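Local structure of indole-3-acetic acid-amido synthetase GH3.15 (Arabidopsis thaliana, 6E1Q) at residues E113-R118 with R160-S165; S120-Y125 with S323-S328; I300-M305 with V346-I351. The protein uses ATP to conjugate glutamine, and possibly cysteine, to the auxin precursor indole-3-butyric acid, and joins glutamine to the herbicide 4-(2,4-dichlorophenoxy)butanoate. All coordinates share one frame; numbering follows the deposited sequence. Where two conformers were deposited one is given.

Contact 1: residues E113-R118 with R160-S165; sequences EDLEQR and RTMVTS
Leu-115 and Met-162 supply the apolar part of this contact, running past each other in opposite directions until CD1 of Leu-115 rests 3.5 Å from CE of Met-162. The methionine chain bends at both chi2 (79°) and chi3 (-125°), which carries its methyl over to the leucine, while the other leucine methyl faces the backbone carbonyl of Ser-165. The polar part centres on Arg-118, whose NH1 comes obliquely to SD of Met-162 at 3.3 Å, a soft, polarisable neighbour for a cation. One helical turn back, Asp-114 forms a salt bridge: NE of Arg-118 donates to OD1 of Asp-114 at 2.9 Å, with the carboxylate oxygen lying close to the guanidinium plane. NH2 also reaches the carbonyl of Ser-329 in the ATP site. With a leucine in place of Arg-118, the buried carboxylate of Asp-114 would probably be left without its cationic mate. At the N-cap, Thr-161 OG1 accepts from Thr-164 N at 3.1 Å, a fitting task for a hydroxyl at a helix start. Helices 112-132 and 162-172 thus meet beside adjacent strands: Leu-115 and Arg-118 touch Leu-110 of 105-111, and Met-162 and Ser-165 touch Leu-95 of 91-97.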
loop_
_atom_site.group_PDB
_atom_site.type_symbol
_atom_site.label_atom_id
_atom_site.label_comp_id
_atom_site.label_asym_id
_atom_site.label_seq_id
_atom_site.Cartn_x
_atom_site.Cartn_y
_atom_site.Cartn_z
ATOM N N GLU A 113 -20.303 5.618 11.365
ATOM C CA GLU A 113 -20.756 6.459 10.265
ATOM C C GLU A 113 -19.637 6.684 9.255
ATOM O O GLU A 113 -19.847 6.563 8.039
ATOM C CB GLU A 113 -21.264 7.797 10.810
ATOM C CG GLU A 113 -22.543 7.710 11.663
ATOM C CD GLU A 113 -22.308 7.275 13.122
ATOM O OE1 GLU A 113 -21.177 6.865 13.481
ATOM O OE2 GLU A 113 -23.278 7.345 13.913
ATOM N N ASP A 114 -18.446 7.044 9.746
ATOM C CA ASP A 114 -17.290 7.195 8.869
ATOM C C ASP A 114 -17.070 5.917 8.066
ATOM O O ASP A 114 -16.916 5.962 6.843
ATOM C CB ASP A 114 -16.059 7.577 9.705
ATOM C CG ASP A 114 -14.835 7.942 8.857
ATOM O OD1 ASP A 114 -14.765 7.547 7.676
ATOM O OD2 ASP A 114 -13.914 8.613 9.384
ATOM N N LEU A 115 -17.129 4.757 8.731
ATOM C CA LEU A 115 -16.926 3.497 8.027
ATOM C C LEU A 115 -18.004 3.271 6.969
ATOM O O LEU A 115 -17.708 2.852 5.842
ATOM C CB LEU A 115 -16.905 2.331 9.009
ATOM C CG LEU A 115 -16.828 0.965 8.322
ATOM C CD1 LEU A 115 -15.564 0.859 7.456
ATOM C CD2 LEU A 115 -16.856 -0.149 9.336
ATOM N N GLU A 116 -19.269 3.505 7.322
ATOM C CA GLU A 116 -20.327 3.248 6.352
ATOM C C GLU A 116 -20.256 4.240 5.196
ATOM O O GLU A 116 -20.482 3.869 4.040
ATOM C CB GLU A 116 -21.689 3.275 7.043
ATOM C CG GLU A 116 -22.237 1.868 7.313
ATOM C CD GLU A 116 -23.192 1.811 8.491
ATOM O OE1 GLU A 116 -23.695 2.879 8.907
ATOM O OE2 GLU A 116 -23.436 0.693 9.002
ATOM N N GLN A 117 -19.888 5.492 5.478
ATOM C CA GLN A 117 -19.656 6.453 4.399
ATOM C C GLN A 117 -18.571 5.973 3.439
ATOM O O GLN A 117 -18.684 6.164 2.221
ATOM C CB GLN A 117 -19.291 7.816 4.970
ATOM C CG GLN A 117 -18.876 8.798 3.892
ATOM C CD GLN A 117 -19.012 10.235 4.327
ATOM O OE1 GLN A 117 -20.099 10.814 4.261
ATOM N NE2 GLN A 117 -17.907 10.826 4.774
ATOM N N ARG A 118 -17.516 5.340 3.964
ATOM C CA ARG A 118 -16.439 4.859 3.102
ATOM C C ARG A 118 -16.910 3.698 2.243
ATOM O O ARG A 118 -16.515 3.573 1.073
ATOM C CB ARG A 118 -15.238 4.416 3.942
ATOM C CG ARG A 118 -14.439 5.545 4.561
ATOM C CD ARG A 118 -13.237 4.989 5.301
ATOM N NE ARG A 118 -12.809 5.925 6.321
ATOM C CZ ARG A 118 -11.620 5.915 6.911
ATOM N NH1 ARG A 118 -10.714 4.991 6.606
ATOM N NH2 ARG A 118 -11.354 6.828 7.829
ATOM N N ARG A 160 -8.274 -3.354 14.741
ATOM C CA ARG A 160 -8.298 -4.103 13.486
ATOM C C ARG A 160 -7.681 -3.272 12.381
ATOM O O ARG A 160 -7.477 -2.065 12.530
ATOM C CB ARG A 160 -9.723 -4.477 13.054
ATOM C CG ARG A 160 -10.424 -5.457 13.950
ATOM C CD ARG A 160 -11.808 -5.738 13.418
ATOM N NE ARG A 160 -12.437 -6.797 14.188
ATOM C CZ ARG A 160 -13.566 -6.637 14.862
ATOM N NH1 ARG A 160 -14.182 -5.461 14.843
ATOM N NH2 ARG A 160 -14.076 -7.648 15.551
ATOM N N THR A 161 -7.416 -3.930 11.246
ATOM C CA THR A 161 -6.998 -3.210 10.048
ATOM C C THR A 161 -8.210 -2.601 9.365
ATOM O O THR A 161 -9.357 -3.010 9.591
ATOM C CB THR A 161 -6.259 -4.120 9.064
ATOM O OG1 THR A 161 -7.121 -5.188 8.640
ATOM C CG2 THR A 161 -5.010 -4.721 9.731
ATOM N N MET A 162 -7.946 -1.596 8.531
ATOM C CA MET A 162 -9.024 -0.976 7.767
ATOM C C MET A 162 -9.643 -1.960 6.781
ATOM O O MET A 162 -10.875 -1.998 6.614
ATOM C CB MET A 162 -8.502 0.259 7.037
ATOM C CG MET A 162 -9.480 0.795 6.029
ATOM S SD MET A 162 -10.735 1.740 6.902
ATOM C CE MET A 162 -12.235 0.944 6.346
ATOM N N VAL A 163 -8.806 -2.764 6.118
ATOM C CA VAL A 163 -9.321 -3.771 5.188
ATOM C C VAL A 163 -10.263 -4.727 5.908
ATOM O O VAL A 163 -11.387 -4.980 5.452
ATOM C CB VAL A 163 -8.158 -4.522 4.520
ATOM C CG1 VAL A 163 -8.699 -5.677 3.727
ATOM C CG2 VAL A 163 -7.355 -3.557 3.634
ATOM N N THR A 164 -9.828 -5.269 7.052
ATOM C CA THR A 164 -10.701 -6.187 7.782
ATOM C C THR A 164 -12.006 -5.503 8.163
ATOM O O THR A 164 -13.088 -6.078 8.005
ATOM C CB THR A 164 -10.009 -6.718 9.031
ATOM O OG1 THR A 164 -8.863 -7.490 8.662
ATOM C CG2 THR A 164 -10.966 -7.565 9.833
ATOM N N SER A 165 -11.922 -4.266 8.662
ATOM C CA SER A 165 -13.131 -3.542 9.041
ATOM C C SER A 165 -14.033 -3.326 7.835
ATOM O O SER A 165 -15.262 -3.455 7.932
ATOM C CB SER A 165 -12.761 -2.195 9.666
ATOM O OG SER A 165 -12.064 -2.403 10.874
#

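Contact 2: residues S120-Y125 with S323-S328; sequences SFSSLY and SSFYGS. With CFA ((2,4-dichlorophenoxy)acetic acid), chain D.
Tyr-125 reaches across from its helix to Phe-325, bringing CD2 to 3.8 Å from CE1 of Phe-325. The two rings cross obliquely, their planes at 65° and their centroids 5.7 Å apart. The far end of the tyrosine ring lies against Ser-324, with OH 3.7 Å from CB of that serine, an approach of carbon to oxygen that brings no hydrogen bond. With CG of Tyr-125 opposite the backbone N (chi1 173°), the ring extends from the helix toward the strand. Phe-325 has a neighbour on each face. On one, CB of Ser-324 lies toward the rim; on the other, C6' of the bound (2,4-dichlorophenoxy)acetic acid sits 3.6 Å above the ring plane of Phe-325, over its centre. A flat, apolar phenylalanine suits this place, since one ring can meet the tyrosine obliquely through CE1 and offer a face to the dichlorophenyl group.

The end of strand 321-327 carries the first two residues of the Tyr-Gly-Ser-Ser-Glu run (326 to 330), which binds ATP and recalls the Tyr-Gly-x-Thr-Glu motif of the ANL adenylating superfamily. At Gly-327 a CB would come about 3.0 Å from ligand O1, so the lack of a side chain keeps the carboxylate end of the pocket clear.

Behind this first shell, Tyr-125 OH is hydrogen-bonded to the carbonyl of Asn-336, which fixes the outer end of the ring, and Ser-324 N bonds to Glu-298 OE2. Within the helix, Ser-123 OG donates to Ser-120 O at 2.9 Å, the same carbonyl that accepts from Leu-124 N, so this hydroxyl is satisfied by its own helix. Leu-124 turns to helix 10-22, packing on Cys-13, Leu-16 and Leu-20.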
loop_
_atom_site.group_PDB
_atom_site.type_symbol
_atom_site.label_atom_id
_atom_site.label_comp_id
_atom_site.label_asym_id
_atom_site.label_seq_id
_atom_site.Cartn_x
_atom_site.Cartn_y
_atom_site.Cartn_z
ATOM N N SER A 120 -20.141 3.197 1.509
ATOM C CA SER A 120 -21.079 3.888 0.632
ATOM C C SER A 120 -20.374 4.477 -0.584
ATOM O O SER A 120 -20.772 4.229 -1.727
ATOM C CB SER A 120 -21.792 4.983 1.428
ATOM O OG SER A 120 -23.012 5.372 0.828
ATOM N N PHE A 121 -19.305 5.248 -0.358
ATOM C CA PHE A 121 -18.627 5.858 -1.495
ATOM C C PHE A 121 -18.019 4.808 -2.402
ATOM O O PHE A 121 -17.901 5.037 -3.612
ATOM C CB PHE A 121 -17.538 6.844 -1.062
ATOM C CG PHE A 121 -16.855 7.493 -2.235
ATOM C CD1 PHE A 121 -17.450 8.558 -2.900
ATOM C CD2 PHE A 121 -15.673 6.984 -2.727
ATOM C CE1 PHE A 121 -16.855 9.117 -4.012
ATOM C CE2 PHE A 121 -15.068 7.546 -3.835
ATOM C CZ PHE A 121 -15.656 8.608 -4.478
ATOM N N SER A 122 -17.612 3.665 -1.838
ATOM C CA SER A 122 -17.040 2.603 -2.658
ATOM C C SER A 122 -18.065 2.047 -3.639
ATOM O O SER A 122 -17.715 1.654 -4.757
ATOM C CB SER A 122 -16.492 1.478 -1.774
ATOM O OG SER A 122 -15.459 0.762 -2.438
ATOM N N SER A 123 -19.329 1.985 -3.236
ATOM C CA SER A 123 -20.348 1.491 -4.148
ATOM C C SER A 123 -20.740 2.574 -5.136
ATOM O O SER A 123 -21.165 2.271 -6.254
ATOM C CB SER A 123 -21.568 0.989 -3.371
ATOM O OG SER A 123 -22.357 2.065 -2.883
ATOM N N LEU A 124 -20.586 3.838 -4.739
ATOM C CA LEU A 124 -20.768 4.934 -5.676
ATOM C C LEU A 124 -19.742 4.875 -6.800
ATOM O O LEU A 124 -20.050 5.216 -7.947
ATOM C CB LEU A 124 -20.668 6.262 -4.938
ATOM C CG LEU A 124 -21.012 7.504 -5.742
ATOM C CD1 LEU A 124 -22.353 7.296 -6.414
ATOM C CD2 LEU A 124 -21.073 8.705 -4.811
ATOM N N TYR A 125 -18.534 4.412 -6.501
ATOM C CA TYR A 125 -17.437 4.473 -7.450
ATOM C C TYR A 125 -17.351 3.237 -8.341
ATOM O O TYR A 125 -16.846 3.332 -9.470
ATOM C CB TYR A 125 -16.115 4.685 -6.691
ATOM C CG TYR A 125 -14.883 4.592 -7.556
ATOM C CD1 TYR A 125 -14.510 5.650 -8.389
ATOM C CD2 TYR A 125 -14.093 3.456 -7.551
ATOM C CE1 TYR A 125 -13.361 5.567 -9.194
ATOM C CE2 TYR A 125 -12.959 3.359 -8.356
ATOM C CZ TYR A 125 -12.595 4.414 -9.168
ATOM O OH TYR A 125 -11.461 4.300 -9.956
ATOM N N SER A 323 -4.802 0.889 -10.023
ATOM C CA SER A 323 -4.719 1.429 -8.669
ATOM C C SER A 323 -5.830 2.472 -8.589
ATOM O O SER A 323 -5.697 3.590 -9.102
ATOM C CB SER A 323 -3.337 2.014 -8.376
ATOM O OG SER A 323 -3.281 2.572 -7.069
ATOM N N SER A 324 -6.931 2.096 -7.952
ATOM C CA SER A 324 -8.155 2.881 -8.010
ATOM C C SER A 324 -8.326 3.846 -6.848
ATOM O O SER A 324 -9.121 4.784 -6.964
ATOM C CB SER A 324 -9.367 1.947 -8.033
ATOM O OG SER A 324 -9.365 1.187 -9.217
ATOM N N PHE A 325 -7.641 3.621 -5.728
ATOM C CA PHE A 325 -7.997 4.273 -4.476
ATOM C C PHE A 325 -6.785 4.895 -3.811
ATOM O O PHE A 325 -5.718 4.279 -3.743
ATOM C CB PHE A 325 -8.636 3.291 -3.494
ATOM C CG PHE A 325 -9.668 2.384 -4.112
ATOM C CD1 PHE A 325 -10.980 2.815 -4.273
ATOM C CD2 PHE A 325 -9.338 1.089 -4.492
ATOM C CE1 PHE A 325 -11.942 1.981 -4.822
ATOM C CE2 PHE A 325 -10.296 0.248 -5.042
ATOM C CZ PHE A 325 -11.600 0.696 -5.206
ATOM N N TYR A 326 -6.972 6.109 -3.287
ATOM C CA TYR A 326 -5.966 6.765 -2.456
ATOM C C TYR A 326 -6.614 7.051 -1.107
ATOM O O TYR A 326 -7.551 7.858 -1.012
ATOM C CB TYR A 326 -5.423 8.046 -3.094
ATOM C CG TYR A 326 -4.526 8.793 -2.136
ATOM C CD1 TYR A 326 -3.377 8.193 -1.626
ATOM C CD2 TYR A 326 -4.843 10.063 -1.707
ATOM C CE1 TYR A 326 -2.566 8.847 -0.719
ATOM C CE2 TYR A 326 -4.032 10.738 -0.804
ATOM C CZ TYR A 326 -2.902 10.129 -0.311
ATOM O OH TYR A 326 -2.117 10.807 0.596
ATOM N N GLY A 327 -6.118 6.386 -0.070
ATOM C CA GLY A 327 -6.704 6.497 1.254
ATOM C C GLY A 327 -5.750 6.037 2.337
ATOM O O GLY A 327 -4.636 5.585 2.074
ATOM N N SER A 328 -6.205 6.170 3.578
ATOM C CA SER A 328 -5.413 5.790 4.737
ATOM C C SER A 328 -6.393 5.462 5.843
ATOM O O SER A 328 -7.593 5.716 5.716
ATOM C CB SER A 328 -4.446 6.903 5.168
ATOM O OG SER A 328 -5.180 8.042 5.598
HETATM C C1 CFA D . -8.398 2.159 0.617
HETATM C C2 CFA D . -8.761 0.720 0.237
HETATM C "C1'" CFA D . -10.719 -0.533 -0.345
HETATM C "C2'" CFA D . -10.692 -1.758 0.313
HETATM C "C3'" CFA D . -11.267 -2.874 -0.281
HETATM C "C4'" CFA D . -11.872 -2.767 -1.525
HETATM C "C5'" CFA D . -11.903 -1.546 -2.174
HETATM CL CL3 CFA D . -9.921 -1.911 1.921
HETATM C "C6'" CFA D . -11.332 -0.434 -1.583
HETATM O O1 CFA D . -9.103 3.102 0.182
HETATM O O2 CFA D . -7.406 2.422 1.353
HETATM O "O1'" CFA D . -10.159 0.621 0.228
HETATM CL CL4 CFA D . -12.620 -4.190 -2.306
#

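Contact 3: residues I300-M305 with V346-I351; sequences IITGTM and VSYTII
Thr-302 meets Tyr-348 and Val-346 from its place in the loop after strand 297-298, and its short side chain can be followed from CB outward. CB branches to a hydroxyl and a methyl. The methyl CG2 does most of the touching: it lies 3.7 Å from OH of Tyr-348, obliquely to that ring, and 4.1 Å from CG1 of Val-346. It reaches both because it stands opposite the carbonyl carbon, while OG1 takes the position between N and carbonyl carbon (chi1 60°). That OG1 remains 4.1 Å from OH of Tyr-348, too far for a hydrogen bond. The side chains of Thr-302 and Tyr-348 approach from opposite directions, whereas Thr-302 and Val-346 cross at about a right angle.

Next to it, CD1 of Ile-301 comes within 4.4 Å of CG2 of Val-346, a looser apolar touch. Val-346, branched at CB, suits its place by offering one methyl to each of these two neighbours. Gly-303 follows with a positive phi of 66°, a conformation that favours glycine, and a bond from Met-305 N to Thr-302 O then leads into a short 3-10 turn.

Segment 323-328 lies against the tyrosine ring: CG of Tyr-348 is 3.4 Å from CB of Tyr-326, and the Tyr-348 hydroxyl is probably hydrogen-bonded to OG of Ser-323, though the separation is too short to lean on. Thr-302 and Tyr-348 both belong to the ATP site, and the contact brings a loop of the GH3 N-terminal part against Tyr-348 of the central part. Its chemistry is the methyl of Thr-302 against a valine and a phenolic end whose probable polar partner is Ser-323: no hydrogen bond or charge links the two segments, and across them the contact is made by van der Waals fit.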
loop_
_atom_site.group_PDB
_atom_site.type_symbol
_atom_site.label_atom_id
_atom_site.label_comp_id
_atom_site.label_asym_id
_atom_site.label_seq_id
_atom_site.Cartn_x
_atom_site.Cartn_y
_atom_site.Cartn_z
ATOM N N ILE A 300 -1.931 -1.320 -4.797
ATOM C CA ILE A 300 -1.110 -0.115 -4.772
ATOM C C ILE A 300 0.148 -0.360 -5.602
ATOM O O ILE A 300 0.896 -1.317 -5.361
ATOM C CB ILE A 300 -0.783 0.288 -3.330
ATOM C CG1 ILE A 300 -2.081 0.698 -2.627
ATOM C CG2 ILE A 300 0.238 1.429 -3.307
ATOM C CD1 ILE A 300 -1.937 0.816 -1.126
ATOM N N ILE A 301 0.371 0.496 -6.605
ATOM C CA ILE A 301 1.515 0.414 -7.500
ATOM C C ILE A 301 2.299 1.720 -7.547
ATOM O O ILE A 301 3.122 1.906 -8.438
ATOM C CB ILE A 301 1.088 0.006 -8.925
ATOM C CG1 ILE A 301 0.081 1.027 -9.485
ATOM C CG2 ILE A 301 0.573 -1.422 -8.948
ATOM C CD1 ILE A 301 -0.644 0.574 -10.762
ATOM N N THR A 302 2.035 2.638 -6.630
ATOM C CA THR A 302 2.708 3.925 -6.584
ATOM C C THR A 302 3.752 3.943 -5.467
ATOM O O THR A 302 3.768 3.092 -4.574
ATOM C CB THR A 302 1.680 5.045 -6.371
ATOM O OG1 THR A 302 0.986 4.811 -5.133
ATOM C CG2 THR A 302 0.668 5.076 -7.527
ATOM N N GLY A 303 4.623 4.947 -5.517
ATOM C CA GLY A 303 5.613 5.105 -4.465
ATOM C C GLY A 303 6.599 3.952 -4.479
ATOM O O GLY A 303 7.082 3.537 -5.534
ATOM N N THR A 304 6.882 3.408 -3.290
ATOM C CA THR A 304 7.797 2.274 -3.186
ATOM C C THR A 304 7.316 1.090 -4.015
ATOM O O THR A 304 8.134 0.332 -4.550
ATOM C CB THR A 304 7.974 1.864 -1.716
ATOM O OG1 THR A 304 9.041 0.902 -1.603
ATOM C CG2 THR A 304 6.655 1.279 -1.135
ATOM N N MET A 305 5.998 0.949 -4.190
ATOM C CA MET A 305 5.479 -0.206 -4.910
ATOM C C MET A 305 5.707 -0.108 -6.410
ATOM O O MET A 305 5.597 -1.126 -7.104
ATOM C CB MET A 305 3.989 -0.389 -4.627
ATOM C CG MET A 305 3.681 -0.795 -3.178
ATOM S SD MET A 305 4.615 -2.301 -2.740
ATOM C CE MET A 305 4.600 -2.191 -0.952
ATOM N N VAL A 346 -0.685 7.218 -12.843
ATOM C CA VAL A 346 -1.797 7.206 -11.900
ATOM C C VAL A 346 -1.911 8.563 -11.208
ATOM O O VAL A 346 -0.938 9.077 -10.644
ATOM C CB VAL A 346 -1.611 6.074 -10.879
ATOM C CG1 VAL A 346 -2.555 6.273 -9.708
ATOM C CG2 VAL A 346 -1.833 4.714 -11.548
ATOM N N SER A 347 -3.106 9.155 -11.248
ATOM C CA SER A 347 -3.419 10.351 -10.476
ATOM C C SER A 347 -4.751 10.165 -9.760
ATOM O O SER A 347 -5.690 9.601 -10.327
ATOM C CB SER A 347 -3.496 11.604 -11.361
ATOM O OG SER A 347 -2.262 12.279 -11.394
ATOM N N TYR A 348 -4.847 10.687 -8.537
ATOM C CA TYR A 348 -6.031 10.511 -7.697
ATOM C C TYR A 348 -6.758 11.835 -7.517
ATOM O O TYR A 348 -6.160 12.832 -7.098
ATOM C CB TYR A 348 -5.642 9.937 -6.340
ATOM C CG TYR A 348 -4.919 8.616 -6.410
ATOM C CD1 TYR A 348 -5.610 7.435 -6.692
ATOM C CD2 TYR A 348 -3.553 8.532 -6.146
ATOM C CE1 TYR A 348 -4.953 6.197 -6.728
ATOM C CE2 TYR A 348 -2.876 7.306 -6.185
ATOM C CZ TYR A 348 -3.582 6.141 -6.475
ATOM O OH TYR A 348 -2.919 4.928 -6.508
ATOM N N THR A 349 -8.044 11.837 -7.831
ATOM C CA THR A 349 -8.888 12.998 -7.639
ATOM C C THR A 349 -9.428 12.971 -6.214
ATOM O O THR A 349 -10.006 11.970 -5.794
ATOM C CB THR A 349 -10.038 12.960 -8.638
ATOM O OG1 THR A 349 -9.519 12.933 -9.977
ATOM C CG2 THR A 349 -10.941 14.173 -8.460
ATOM N N ILE A 350 -9.239 14.064 -5.473
ATOM C CA ILE A 350 -9.743 14.148 -4.103
ATOM C C ILE A 350 -11.259 14.253 -4.122
ATOM O O ILE A 350 -11.839 14.988 -4.928
ATOM C CB ILE A 350 -9.107 15.342 -3.370
ATOM C CG1 ILE A 350 -7.586 15.190 -3.326
ATOM C CG2 ILE A 350 -9.652 15.469 -1.971
ATOM C CD1 ILE A 350 -7.120 13.918 -2.637
ATOM N N ILE A 351 -11.922 13.492 -3.253
ATOM C CA ILE A 351 -13.380 13.437 -3.227
ATOM C C ILE A 351 -13.871 14.343 -2.094
ATOM O O ILE A 351 -13.671 14.004 -0.916
ATOM C CB ILE A 351 -13.887 11.999 -3.070
ATOM C CG1 ILE A 351 -13.412 11.179 -4.271
ATOM C CG2 ILE A 351 -15.404 11.978 -3.005
ATOM C CD1 ILE A 351 -13.913 11.746 -5.642
#

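Overall arrangement
Helix 112-132 appears first and opens two contacts in succession. After the rest of that helix and some short strands, the chain comes back at 160-165 and contact 1 closes a loop of about forty residues. Contact 2 opens before that closure and spans nearly two hundred residues to strand 321-327, so contacts 1 and 2 cross. Contact 3 begins at 300-305, inside the span of contact 2, and closes beyond it at 346-351; these two cross also, while contacts 1 and 3 follow in series. Contact 2 is therefore the middle link: it touches contact 1 near Arg-118 and Ser-328, and contact 3 through Phe-121 against Ile-351, tying helix 112-132 to the strands round the ATP and substrate sites.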